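Local coordinates for ABC transporter substrate binding protein (Ribose) (Agrobacterium vitis, PDB 4WUT), which probably binds a sugar in the periplasm for uptake by an ABC transporter, and here holds beta-D-fucopyranose, at residues A[31-36]-A[57-62]; A[109-114]-A[275-280]; A[157-162]-A[217-222]; A[259-264]-A[297-302]. All blocks are in the same frame, centred on the assembly; numbering follows the deposited sequence.

Contact 1 of 4, residues A[31-36]-A[57-62]. With FCB (beta-D-fucopyranose), chain E.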
loop_
_atom_site.group_PDB
_atom_site.type_symbol
_atom_site.label_atom_id
_atom_site.label_comp_id
_atom_site.label_asym_id
_atom_site.label_seq_id
_atom_site.Cartn_x
_atom_site.Cartn_y
_atom_site.Cartn_z
ATOM N N LYS A 31 -3.225 -2.714 8.764
ATOM C CA LYS A 31 -4.608 -2.644 8.329
ATOM C C LYS A 31 -5.343 -3.984 8.351
ATOM O O LYS A 31 -6.547 -4.014 8.495
ATOM C CB LYS A 31 -4.729 -2.054 6.933
ATOM C CG LYS A 31 -4.141 -0.640 6.764
ATOM C CD LYS A 31 -4.412 -0.141 5.356
ATOM C CE LYS A 31 -3.677 1.142 5.004
ATOM N NZ LYS A 31 -4.012 1.537 3.618
ATOM N N THR A 32 -4.590 -5.070 8.160
ATOM C CA THR A 32 -5.125 -6.417 8.278
ATOM C C THR A 32 -3.935 -7.354 8.361
ATOM O O THR A 32 -2.858 -7.036 7.871
ATOM C CB THR A 32 -6.001 -6.823 7.081
ATOM O OG1 THR A 32 -6.546 -8.125 7.321
ATOM C CG2 THR A 32 -5.210 -6.829 5.766
ATOM N N VAL A 33 -4.096 -8.491 9.021
ATOM C CA VAL A 33 -2.999 -9.455 9.084
ATOM C C VAL A 33 -3.105 -10.438 7.918
ATOM O O VAL A 33 -2.117 -11.076 7.534
ATOM C CB VAL A 33 -2.988 -10.209 10.421
ATOM C CG1 VAL A 33 -2.496 -9.286 11.529
ATOM C CG2 VAL A 33 -4.378 -10.772 10.730
ATOM N N ASN A 34 -4.299 -10.518 7.339
ATOM C CA ASN A 34 -4.569 -11.416 6.222
ATOM C C ASN A 34 -4.062 -10.879 4.895
ATOM O O ASN A 34 -4.870 -10.501 4.030
ATOM C CB ASN A 34 -6.077 -11.646 6.111
ATOM C CG ASN A 34 -6.681 -12.155 7.399
ATOM O OD1 ASN A 34 -6.063 -12.956 8.109
ATOM N ND2 ASN A 34 -7.901 -11.699 7.711
ATOM N N SER A 35 -2.736 -10.865 4.721
ATOM C CA SER A 35 -2.146 -10.186 3.588
ATOM C C SER A 35 -0.661 -10.512 3.415
ATOM O O SER A 35 0.132 -10.379 4.359
ATOM C CB SER A 35 -2.336 -8.680 3.811
ATOM O OG SER A 35 -1.500 -7.918 2.995
ATOM N N THR A 36 -0.257 -10.908 2.213
ATOM C CA THR A 36 1.163 -11.169 1.983
ATOM C C THR A 36 1.967 -9.858 2.090
ATOM O O THR A 36 3.095 -9.867 2.547
ATOM C CB THR A 36 1.456 -11.942 0.650
ATOM O OG1 THR A 36 0.693 -11.393 -0.424
ATOM C CG2 THR A 36 1.103 -13.398 0.785
ATOM N N ILE A 57 8.112 -7.027 19.890
ATOM C CA ILE A 57 6.976 -6.509 19.143
ATOM C C ILE A 57 5.791 -7.463 19.220
ATOM O O ILE A 57 5.942 -8.678 19.372
ATOM C CB ILE A 57 7.272 -6.217 17.625
ATOM C CG1 ILE A 57 7.639 -7.498 16.876
ATOM C CG2 ILE A 57 8.376 -5.183 17.455
ATOM C CD1 ILE A 57 7.917 -7.270 15.416
ATOM N N THR A 58 4.616 -6.868 19.157
ATOM C CA THR A 58 3.399 -7.586 18.859
ATOM C C THR A 58 2.982 -7.111 17.472
ATOM O O THR A 58 3.300 -5.995 17.074
ATOM C CB THR A 58 2.318 -7.269 19.890
ATOM O OG1 THR A 58 2.148 -5.852 19.963
ATOM C CG2 THR A 58 2.724 -7.800 21.266
ATOM N N PHE A 59 2.300 -7.965 16.722
ATOM C CA PHE A 59 1.862 -7.625 15.378
ATOM C C PHE A 59 0.392 -7.971 15.292
ATOM O O PHE A 59 0.013 -9.121 15.515
ATOM C CB PHE A 59 2.645 -8.444 14.349
ATOM C CG PHE A 59 2.458 -7.975 12.929
ATOM C CD1 PHE A 59 3.195 -6.903 12.445
ATOM C CD2 PHE A 59 1.590 -8.624 12.077
ATOM C CE1 PHE A 59 3.033 -6.471 11.124
ATOM C CE2 PHE A 59 1.423 -8.190 10.759
ATOM C CZ PHE A 59 2.144 -7.119 10.295
ATOM N N GLN A 60 -0.439 -6.981 15.002
ATOM C CA GLN A 60 -1.889 -7.150 15.055
ATOM C C GLN A 60 -2.539 -6.318 13.958
ATOM O O GLN A 60 -1.989 -5.303 13.521
ATOM C CB GLN A 60 -2.413 -6.691 16.428
ATOM C CG GLN A 60 -1.429 -6.893 17.605
ATOM C CD GLN A 60 -1.054 -5.589 18.334
ATOM O OE1 GLN A 60 -1.832 -5.080 19.154
ATOM N NE2 GLN A 60 0.153 -5.058 18.056
ATOM N N GLY A 61 -3.714 -6.734 13.512
ATOM C CA GLY A 61 -4.502 -5.950 12.592
ATOM C C GLY A 61 -5.890 -6.531 12.539
ATOM O O GLY A 61 -6.066 -7.719 12.890
ATOM N N PRO A 62 -6.875 -5.716 12.128
ATOM C CA PRO A 62 -8.239 -6.239 11.999
ATOM C C PRO A 62 -8.365 -7.270 10.892
ATOM O O PRO A 62 -7.396 -7.595 10.209
ATOM C CB PRO A 62 -9.072 -4.989 11.662
ATOM C CG PRO A 62 -8.269 -3.847 12.203
ATOM C CD PRO A 62 -6.833 -4.252 11.973
HETATM C C1 FCB E . -0.437 -1.747 -0.370
HETATM C C2 FCB E . -0.900 -0.453 0.286
HETATM C C3 FCB E . -1.340 -0.668 1.630
HETATM C C4 FCB E . -2.402 -1.798 1.686
HETATM C C5 FCB E . -1.759 -3.005 0.948
HETATM C C6 FCB E . -2.700 -4.245 0.911
HETATM O O1 FCB E . -0.350 -1.478 -1.688
HETATM O O2 FCB E . 0.256 0.430 0.300
HETATM O O3 FCB E . -1.898 0.590 2.089
HETATM O O4 FCB E . -3.653 -1.379 1.087
HETATM O O5 FCB E . -1.504 -2.684 -0.349
#
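Lys31 lays its backbone O against the ring of Pro62, 3.5 Å from CD, while its side chain runs the other way into the sugar pocket. With CG anti to the carbonyl carbon (chi1 -58°) and the rest of the chain extended, NZ reaches O3 of the fucose at 2.8 Å and also bonds Ser115. Thr32 turns OG1 anti to its own N, which brings the hydroxyl to Pro62 O; OG1 donates over 3.1 Å, tilted 25° from the carbonyl plane. The same carbonyl receives a CA-H...O contact from Thr32 CA. OG1 in turn accepts from Asn34 N, closing an ST turn. Val33 sets CG1 on the backbone of the other segment, 3.5 Å from Gly61 N, and obliquely to the Phe59 ring, 4.1 Å from CE2. Past Asn34, Ser35 caps the helix 36-49 through Trp38 N. The loop after strand 25-29 is thus pinned to the end of the neighbouring edge strand 56-60, within the periplasmic binding protein fold. One hydroxyl, acting as donor across the gap and acceptor within its turn, ties the two loops together, whereas the lysine spends its ammonium group in the pocket, on the sugar and on Ser115.

Contact 2 of 4, residues A[109-114]-A[275-280]. With FCB (beta-D-fucopyranose), chain E.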
loop_
_atom_site.group_PDB
_atom_site.type_symbol
_atom_site.label_atom_id
_atom_site.label_comp_id
_atom_site.label_asym_id
_atom_site.label_seq_id
_atom_site.Cartn_x
_atom_site.Cartn_y
_atom_site.Cartn_z
ATOM N N PRO A 109 5.767 7.115 21.892
ATOM C CA PRO A 109 6.234 7.384 20.529
ATOM C C PRO A 109 5.397 6.648 19.495
ATOM O O PRO A 109 5.043 5.486 19.707
ATOM C CB PRO A 109 7.661 6.837 20.528
ATOM C CG PRO A 109 8.099 6.855 21.946
ATOM C CD PRO A 109 6.839 6.586 22.749
ATOM N N VAL A 110 5.067 7.334 18.409
ATOM C CA VAL A 110 4.305 6.745 17.324
ATOM C C VAL A 110 5.042 7.011 16.009
ATOM O O VAL A 110 5.450 8.135 15.724
ATOM C CB VAL A 110 2.886 7.334 17.234
ATOM C CG1 VAL A 110 2.176 6.822 15.994
ATOM C CG2 VAL A 110 2.060 6.995 18.492
ATOM N N VAL A 111 5.242 5.962 15.225
ATOM C CA VAL A 111 5.742 6.112 13.871
ATOM C C VAL A 111 4.656 5.562 12.946
ATOM O O VAL A 111 4.061 4.524 13.229
ATOM C CB VAL A 111 7.067 5.375 13.702
ATOM C CG1 VAL A 111 7.463 5.281 12.235
ATOM C CG2 VAL A 111 8.140 6.068 14.522
ATOM N N ILE A 112 4.371 6.310 11.882
ATOM C CA ILE A 112 3.377 5.951 10.877
ATOM C C ILE A 112 4.051 5.342 9.657
ATOM O O ILE A 112 5.069 5.873 9.162
ATOM C CB ILE A 112 2.552 7.184 10.459
ATOM C CG1 ILE A 112 1.911 7.841 11.696
ATOM C CG2 ILE A 112 1.520 6.837 9.409
ATOM C CD1 ILE A 112 0.883 7.004 12.406
ATOM N N ILE A 113 3.520 4.212 9.194
ATOM C CA ILE A 113 4.008 3.598 7.969
ATOM C C ILE A 113 2.911 3.476 6.922
ATOM O O ILE A 113 1.716 3.382 7.261
ATOM C CB ILE A 113 4.652 2.228 8.224
ATOM C CG1 ILE A 113 3.686 1.319 8.988
ATOM C CG2 ILE A 113 5.979 2.391 8.951
ATOM C CD1 ILE A 113 4.062 -0.140 8.927
ATOM N N ASP A 114 3.331 3.568 5.662
ATOM C CA ASP A 114 2.540 3.175 4.496
ATOM C C ASP A 114 1.453 4.155 4.076
ATOM O O ASP A 114 1.387 4.564 2.913
ATOM C CB ASP A 114 1.919 1.791 4.681
ATOM C CG ASP A 114 1.021 1.429 3.542
ATOM O OD1 ASP A 114 1.547 1.093 2.454
ATOM O OD2 ASP A 114 -0.229 1.511 3.689
ATOM N N VAL A 275 10.578 -0.102 12.905
ATOM C CA VAL A 275 10.979 -0.534 14.232
ATOM C C VAL A 275 12.302 0.158 14.627
ATOM O O VAL A 275 12.452 0.653 15.745
ATOM C CB VAL A 275 11.072 -2.080 14.315
ATOM C CG1 VAL A 275 11.768 -2.511 15.583
ATOM C CG2 VAL A 275 9.684 -2.698 14.260
ATOM N N ASP A 276 13.250 0.251 13.707
ATOM C CA ASP A 276 14.511 0.885 14.057
ATOM C C ASP A 276 14.309 2.362 14.417
ATOM O O ASP A 276 15.021 2.896 15.281
ATOM C CB ASP A 276 15.549 0.707 12.953
ATOM C CG ASP A 276 16.135 -0.709 12.931
ATOM O OD1 ASP A 276 16.152 -1.378 13.990
ATOM O OD2 ASP A 276 16.577 -1.160 11.857
ATOM N N THR A 277 13.328 3.008 13.796
ATOM C CA THR A 277 13.067 4.423 14.081
ATOM C C THR A 277 12.492 4.565 15.489
ATOM O O THR A 277 12.867 5.465 16.254
ATOM C CB THR A 277 12.117 5.043 13.026
ATOM O OG1 THR A 277 12.758 5.010 11.734
ATOM C CG2 THR A 277 11.777 6.469 13.389
ATOM N N LEU A 278 11.576 3.668 15.834
ATOM C CA LEU A 278 11.036 3.659 17.191
ATOM C C LEU A 278 12.115 3.367 18.234
ATOM O O LEU A 278 12.137 3.985 19.287
ATOM C CB LEU A 278 9.892 2.662 17.307
ATOM C CG LEU A 278 8.612 3.146 16.625
ATOM C CD1 LEU A 278 7.603 1.990 16.522
ATOM C CD2 LEU A 278 7.993 4.371 17.331
ATOM N N LEU A 279 13.030 2.448 17.928
ATOM C CA LEU A 279 14.120 2.142 18.847
ATOM C C LEU A 279 14.989 3.382 19.081
ATOM O O LEU A 279 15.437 3.624 20.194
ATOM C CB LEU A 279 14.967 0.979 18.319
ATOM C CG LEU A 279 14.249 -0.379 18.323
ATOM C CD1 LEU A 279 15.085 -1.423 17.619
ATOM C CD2 LEU A 279 13.919 -0.815 19.753
ATOM N N LYS A 280 15.212 4.173 18.034
ATOM C CA LYS A 280 15.941 5.431 18.183
ATOM C C LYS A 280 15.176 6.407 19.071
ATOM O O LYS A 280 15.736 7.019 19.967
ATOM C CB LYS A 280 16.193 6.084 16.825
ATOM C CG LYS A 280 17.243 5.401 15.970
ATOM C CD LYS A 280 17.402 6.158 14.665
ATOM C CE LYS A 280 18.406 5.492 13.742
ATOM N NZ LYS A 280 19.648 6.292 13.690
HETATM C C1 FCB E . -0.437 -1.747 -0.370
HETATM C C2 FCB E . -0.900 -0.453 0.286
HETATM C C3 FCB E . -1.340 -0.668 1.630
HETATM C C4 FCB E . -2.402 -1.798 1.686
HETATM C C5 FCB E . -1.759 -3.005 0.948
HETATM C C6 FCB E . -2.700 -4.245 0.911
HETATM O O1 FCB E . -0.350 -1.478 -1.688
HETATM O O2 FCB E . 0.256 0.430 0.300
HETATM O O3 FCB E . -1.898 0.590 2.089
HETATM O O4 FCB E . -3.653 -1.379 1.087
HETATM O O5 FCB E . -1.504 -2.684 -0.349
#
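Leu278 and Val111 bury the most surface here and meet as two branched side chains sliding past each other in opposite directions. The touching branches are CG2 of Val111 and CD2 of Leu278, 3.3 Å apart, tighter than usual van der Waals contact; CG of the leucine follows at 3.6 Å from the same valine methyl. Leu278 leaves its helix at a slant to the strand, and CG, anti to the carbonyl carbon (chi1 -74°), carries the end of the side chain down to the sheet. There CD2 also lies 4.1 Å from CB of Pro109, so that one methyl covers the proline just before the strand as well as Val111. Strand 110-113 belongs to the central parallel sheet of one lobe of a periplasmic binding protein, and helix 267-282 packs on the sheet; over residues 275-280 its axis runs nearly antiparallel to that of 110-113, 162° apart and 8.7 Å away at closest approach. The same leucine extends onto Ala85 and Leu87 of the adjacent strand 85-88. Thr277, one residue earlier, brings its methyl CG2 to 3.8 Å from Val111 CG2 and also touches Ala127 of strand 127-130; its hydroxyl is bonded back to Lys273 O within the helix. All of these cross-contacts are apolar. Beyond the strand's end, well away from the helix, Asp114 directs both carboxylate oxygens at the sugar: OD1 accepts from O2 of the fucose at 2.6 Å, and OD2 accepts from O3 in a very short bond of 2.5 Å.

Contact 3 of 4, residues A[157-162]-A[217-222]. With FCB (beta-D-fucopyranose), chain E.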
loop_
_atom_site.group_PDB
_atom_site.type_symbol
_atom_site.label_atom_id
_atom_site.label_comp_id
_atom_site.label_asym_id
_atom_site.label_seq_id
_atom_site.Cartn_x
_atom_site.Cartn_y
_atom_site.Cartn_z
HETATM N N MSE A 157 -9.202 0.544 -10.844
HETATM C CA MSE A 157 -9.635 -0.364 -9.779
HETATM C C MSE A 157 -8.866 0.013 -8.523
HETATM O O MSE A 157 -7.654 -0.247 -8.387
HETATM C CB MSE A 157 -9.344 -1.829 -10.155
HETATM C CG MSE A 157 -9.682 -2.174 -11.605
HETATM SE SE MSE A 157 -11.490 -1.681 -12.206
HETATM C CE MSE A 157 -12.531 -2.914 -11.194
ATOM N N SER A 158 -9.580 0.638 -7.582
ATOM C CA SER A 158 -8.977 1.064 -6.339
ATOM C C SER A 158 -9.465 0.188 -5.181
ATOM O O SER A 158 -10.092 -0.834 -5.403
ATOM C CB SER A 158 -9.264 2.538 -6.101
ATOM O OG SER A 158 -8.533 3.003 -4.975
ATOM N N TYR A 159 -9.081 0.564 -3.969
ATOM C CA TYR A 159 -9.256 -0.313 -2.823
ATOM C C TYR A 159 -10.183 0.317 -1.793
ATOM O O TYR A 159 -11.391 0.102 -1.848
ATOM C CB TYR A 159 -7.897 -0.787 -2.235
ATOM C CG TYR A 159 -6.762 0.173 -2.090
ATOM C CD1 TYR A 159 -6.060 0.623 -3.204
ATOM C CD2 TYR A 159 -6.286 0.538 -0.838
ATOM C CE1 TYR A 159 -4.980 1.454 -3.087
ATOM C CE2 TYR A 159 -5.195 1.365 -0.711
ATOM C CZ TYR A 159 -4.543 1.823 -1.841
ATOM O OH TYR A 159 -3.455 2.643 -1.725
ATOM N N VAL A 160 -9.620 1.070 -0.855
ATOM C CA VAL A 160 -10.433 1.753 0.162
ATOM C C VAL A 160 -10.376 3.244 -0.107
ATOM O O VAL A 160 -9.299 3.864 -0.029
ATOM C CB VAL A 160 -9.941 1.427 1.592
ATOM C CG1 VAL A 160 -10.736 2.213 2.646
ATOM C CG2 VAL A 160 -10.061 -0.085 1.899
ATOM N N ALA A 161 -11.517 3.830 -0.453
ATOM C CA ALA A 161 -11.546 5.233 -0.858
ATOM C C ALA A 161 -11.082 6.112 0.297
ATOM O O ALA A 161 -11.633 6.060 1.405
ATOM C CB ALA A 161 -12.942 5.623 -1.286
ATOM N N GLY A 162 -10.091 6.947 0.025
ATOM C CA GLY A 162 -9.610 7.895 1.009
ATOM C C GLY A 162 -8.634 7.328 2.025
ATOM O O GLY A 162 -8.205 8.037 2.932
ATOM N N GLY A 217 -4.800 -1.522 -11.281
ATOM C CA GLY A 217 -5.170 -2.105 -10.002
ATOM C C GLY A 217 -4.266 -1.563 -8.912
ATOM O O GLY A 217 -3.070 -1.852 -8.913
ATOM N N ALA A 218 -4.809 -0.795 -7.969
ATOM C CA ALA A 218 -3.960 0.100 -7.199
ATOM C C ALA A 218 -3.339 -0.441 -5.924
ATOM O O ALA A 218 -2.619 0.277 -5.233
ATOM C CB ALA A 218 -4.720 1.399 -6.915
ATOM N N ASN A 219 -3.635 -1.684 -5.565
ATOM C CA ASN A 219 -2.921 -2.350 -4.489
ATOM C C ASN A 219 -2.924 -3.867 -4.681
ATOM O O ASN A 219 -3.516 -4.391 -5.634
ATOM C CB ASN A 219 -3.442 -1.948 -3.097
ATOM C CG ASN A 219 -4.715 -2.673 -2.681
ATOM O OD1 ASN A 219 -5.452 -3.243 -3.487
ATOM N ND2 ASN A 219 -4.992 -2.628 -1.388
ATOM N N GLU A 220 -2.261 -4.544 -3.765
ATOM C CA GLU A 220 -1.997 -5.973 -3.910
ATOM C C GLU A 220 -3.264 -6.821 -4.167
ATOM O O GLU A 220 -3.376 -7.480 -5.213
ATOM C CB GLU A 220 -1.177 -6.500 -2.723
ATOM C CG GLU A 220 -0.864 -7.991 -2.814
ATOM C CD GLU A 220 -0.212 -8.513 -1.536
ATOM O OE1 GLU A 220 -0.896 -8.569 -0.488
ATOM O OE2 GLU A 220 0.989 -8.838 -1.555
ATOM N N PRO A 221 -4.235 -6.806 -3.236
ATOM C CA PRO A 221 -5.384 -7.676 -3.490
ATOM C C PRO A 221 -6.203 -7.237 -4.705
ATOM O O PRO A 221 -6.804 -8.066 -5.394
ATOM C CB PRO A 221 -6.210 -7.553 -2.212
ATOM C CG PRO A 221 -5.779 -6.225 -1.618
ATOM C CD PRO A 221 -4.325 -6.176 -1.913
ATOM N N THR A 222 -6.231 -5.948 -4.985
ATOM C CA THR A 222 -7.037 -5.455 -6.085
ATOM C C THR A 222 -6.396 -5.916 -7.387
ATOM O O THR A 222 -7.083 -6.345 -8.308
ATOM C CB THR A 222 -7.196 -3.926 -6.039
ATOM O OG1 THR A 222 -7.772 -3.524 -4.786
ATOM C CG2 THR A 222 -8.030 -3.436 -7.156
HETATM C C1 FCB E . -0.437 -1.747 -0.370
HETATM C C2 FCB E . -0.900 -0.453 0.286
HETATM C C3 FCB E . -1.340 -0.668 1.630
HETATM C C4 FCB E . -2.402 -1.798 1.686
HETATM C C5 FCB E . -1.759 -3.005 0.948
HETATM C C6 FCB E . -2.700 -4.245 0.911
HETATM O O1 FCB E . -0.350 -1.478 -1.688
HETATM O O2 FCB E . 0.256 0.430 0.300
HETATM O O3 FCB E . -1.898 0.590 2.089
HETATM O O4 FCB E . -3.653 -1.379 1.087
HETATM O O5 FCB E . -1.504 -2.684 -0.349
#
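The Tyr159 ring and the Asn219 amide lie stacked, their planes 8° apart. On one face of the ring ND2 sits 3.3 Å above the plane, offset toward the rim, and CB of the asparagine adds a CH-pi contact, 3.8 Å from the ring centroid. Ala218 CB meets the ring's edge in plane, 3.8 Å from CE1. Tyr159 OH bonds Ser165. Both ends of the amide are engaged: ND2 donates to O4 of the fucose over 3.1 Å (158° at the hydrogen) and also bonds Ser193, while OD1 accepts from Thr222 N and, at 2.7 Å, from Thr222 OG1, the two arriving from opposite faces of its plane. Thr222 N to OD1 is the N-cap bond of helix 220-232, so the helix start probably fixes the orientation of the sugar-binding amide. Thr222 CG2, anti to its backbone N, packs 3.6 Å from CB of selenomethionine Met157. Met157 pairs in parallel with Gly217, and Ala218 N donates to Met157 O at 2.9 Å. Strands 153-158 and 214-217 therefore deliver their C-terminal loops side by side to the ligand, with helix 164-180 touching Tyr159 and Ala218, and helix 195-208 covering Met157.

Contact 4 of 4, residues A[259-264]-A[297-302]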
loop_
_atom_site.group_PDB
_atom_site.type_symbol
_atom_site.label_atom_id
_atom_site.label_comp_id
_atom_site.label_asym_id
_atom_site.label_seq_id
_atom_site.Cartn_x
_atom_site.Cartn_y
_atom_site.Cartn_z
ATOM N N LEU A 259 -0.118 -8.931 -16.680
ATOM C CA LEU A 259 0.191 -7.559 -16.293
ATOM C C LEU A 259 1.466 -7.100 -16.991
ATOM O O LEU A 259 2.472 -7.806 -16.992
ATOM C CB LEU A 259 0.377 -7.454 -14.777
ATOM C CG LEU A 259 -0.865 -7.173 -13.921
ATOM C CD1 LEU A 259 -1.969 -8.206 -14.110
ATOM C CD2 LEU A 259 -0.423 -7.113 -12.476
ATOM N N GLU A 260 1.418 -5.903 -17.560
ATOM C CA GLU A 260 2.579 -5.279 -18.186
ATOM C C GLU A 260 3.601 -4.809 -17.155
ATOM O O GLU A 260 4.804 -4.866 -17.391
ATOM C CB GLU A 260 2.102 -4.091 -19.016
ATOM C CG GLU A 260 3.206 -3.336 -19.680
ATOM C CD GLU A 260 3.852 -4.119 -20.816
ATOM O OE1 GLU A 260 3.208 -5.017 -21.404
ATOM O OE2 GLU A 260 5.020 -3.831 -21.125
ATOM N N ALA A 261 3.128 -4.334 -16.012
ATOM C CA ALA A 261 4.018 -3.854 -14.957
ATOM C C ALA A 261 3.314 -3.926 -13.629
ATOM O O ALA A 261 2.075 -3.942 -13.568
ATOM C CB ALA A 261 4.475 -2.428 -15.231
ATOM N N THR A 262 4.098 -3.987 -12.563
ATOM C CA THR A 262 3.552 -3.752 -11.235
ATOM C C THR A 262 4.522 -2.854 -10.470
ATOM O O THR A 262 5.735 -3.035 -10.571
ATOM C CB THR A 262 3.230 -5.089 -10.499
ATOM O OG1 THR A 262 2.493 -4.813 -9.296
ATOM C CG2 THR A 262 4.470 -5.868 -10.166
ATOM N N VAL A 263 3.974 -1.876 -9.729
ATOM C CA VAL A 263 4.784 -0.916 -8.990
ATOM C C VAL A 263 4.981 -1.473 -7.582
ATOM O O VAL A 263 4.011 -1.626 -6.819
ATOM C CB VAL A 263 4.110 0.482 -8.937
ATOM C CG1 VAL A 263 4.975 1.490 -8.206
ATOM C CG2 VAL A 263 3.761 0.980 -10.344
ATOM N N VAL A 264 6.224 -1.739 -7.227
ATOM C CA VAL A 264 6.544 -2.462 -6.016
ATOM C C VAL A 264 7.191 -1.532 -5.001
ATOM O O VAL A 264 8.131 -0.796 -5.306
ATOM C CB VAL A 264 7.469 -3.673 -6.309
ATOM C CG1 VAL A 264 7.673 -4.505 -5.052
ATOM C CG2 VAL A 264 6.874 -4.533 -7.430
ATOM N N VAL A 297 9.419 -0.053 -10.535
ATOM C CA VAL A 297 8.432 -0.506 -11.505
ATOM C C VAL A 297 8.964 -1.785 -12.109
ATOM O O VAL A 297 9.960 -1.775 -12.834
ATOM C CB VAL A 297 8.167 0.543 -12.599
ATOM C CG1 VAL A 297 7.179 0.004 -13.621
ATOM C CG2 VAL A 297 7.621 1.833 -11.967
ATOM N N VAL A 298 8.293 -2.884 -11.799
ATOM C CA VAL A 298 8.740 -4.210 -12.184
ATOM C C VAL A 298 7.989 -4.670 -13.431
ATOM O O VAL A 298 6.753 -4.661 -13.468
ATOM C CB VAL A 298 8.494 -5.228 -11.048
ATOM C CG1 VAL A 298 8.754 -6.624 -11.542
ATOM C CG2 VAL A 298 9.358 -4.932 -9.835
ATOM N N THR A 299 8.772 -5.107 -14.419
ATOM C CA THR A 299 8.289 -5.547 -15.714
ATOM C C THR A 299 9.083 -6.776 -16.125
ATOM O O THR A 299 9.988 -7.206 -15.409
ATOM C CB THR A 299 8.532 -4.483 -16.785
ATOM O OG1 THR A 299 9.945 -4.352 -17.011
ATOM C CG2 THR A 299 7.942 -3.134 -16.379
ATOM N N LYS A 300 8.752 -7.331 -17.290
ATOM C CA LYS A 300 9.533 -8.430 -17.856
ATOM C C LYS A 300 10.976 -8.004 -18.142
ATOM O O LYS A 300 11.875 -8.842 -18.239
ATOM C CB LYS A 300 8.875 -8.926 -19.147
ATOM C CG LYS A 300 7.710 -9.901 -18.988
ATOM C CD LYS A 300 7.097 -10.224 -20.370
ATOM C CE LYS A 300 6.004 -11.280 -20.335
ATOM N NZ LYS A 300 5.396 -11.523 -21.707
ATOM N N GLN A 301 11.203 -6.704 -18.297
ATOM C CA GLN A 301 12.543 -6.205 -18.624
ATOM C C GLN A 301 13.474 -6.085 -17.415
ATOM O O GLN A 301 14.669 -5.918 -17.602
ATOM C CB GLN A 301 12.459 -4.840 -19.327
ATOM C CG GLN A 301 11.843 -4.858 -20.729
ATOM C CD GLN A 301 10.341 -4.997 -20.746
ATOM O OE1 GLN A 301 9.812 -5.979 -21.266
ATOM N NE2 GLN A 301 9.639 -4.009 -20.202
ATOM N N ASN A 302 12.954 -6.140 -16.188
ATOM C CA ASN A 302 13.819 -5.998 -15.011
ATOM C C ASN A 302 13.470 -6.889 -13.818
ATOM O O ASN A 302 14.063 -6.769 -12.762
ATOM C CB ASN A 302 13.851 -4.536 -14.556
ATOM C CG ASN A 302 12.574 -4.114 -13.886
ATOM O OD1 ASN A 302 11.585 -4.811 -13.972
ATOM N ND2 ASN A 302 12.597 -2.958 -13.221
HETATM O O HOH W 1 6.301 -6.709 -18.657
HETATM O O HOH W 2 6.847 -6.089 -21.449
HETATM O O HOH W 3 7.095 -2.820 -20.050
#
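Thr262 and Val298 form the hydrogen-bonded pair of an antiparallel beta ladder, the join between strands 261-265 and 290-298 in the mixed sheet of this periplasmic binding protein. Thr262 N donates to Val298 O, 2.9 Å and 161° at the hydrogen, and Val298 N returns a bond of 2.8 Å to Thr262 O. On the face carrying these two residues, Val264 CG2 crosses Val298 CG2 at 3.5 Å, a tight methyl contact; Thr262 OG1 is bonded to Asp245 O. The Val263-Val297 face packs less closely, its CG2 methyls 4.3 Å apart, with helix 133-148 lying against both valines. Around Glu260 the two segments are joined by water. One water bridges Glu260 O and Lys300 N, and two more join the Glu260 carboxylate to the Gln301 amide, so Glu260 and Gln301 meet through water, not by a direct bond. Thr299, its OG1 set between N and the carbonyl carbon (chi1 68°), leaves CG2 to face Ala261 CB at 3.7 Å. That OG1 accepts from Gln301 N in an ST turn. Asn302 clasps the turn with both ends of its amide: ND2 donates to Val297 O, and OD1 accepts from Thr299 N at 2.9 Å, 169° at the hydrogen.

Overall arrangement
Contact 3 is buried throughout and contact 2 nearly so; contact 1 is only partly buried, and contact 4 runs from buried methyls to a watery end. Contacts 1, 2 and 3 all reach the fucose: contacts 1 and 2 through Lys31 and Asp114, whose side chains touch, and contact 3 from the other lobe. Contacts 1 and 3 meet directly where Thr36 probably bonds Glu220. Contact 4 holds no pocket residue, though Thr262 bonds the backbone of Asp245, which does line it; its strands flank helix 267-282 of contact 2 in the chain. The chemistry follows: a hydroxyl-carbonyl link between loops in contact 1, apolar helix-on-strand packing in contact 2, amide stacking and capping in contact 3, and backbone pairing in contact 4.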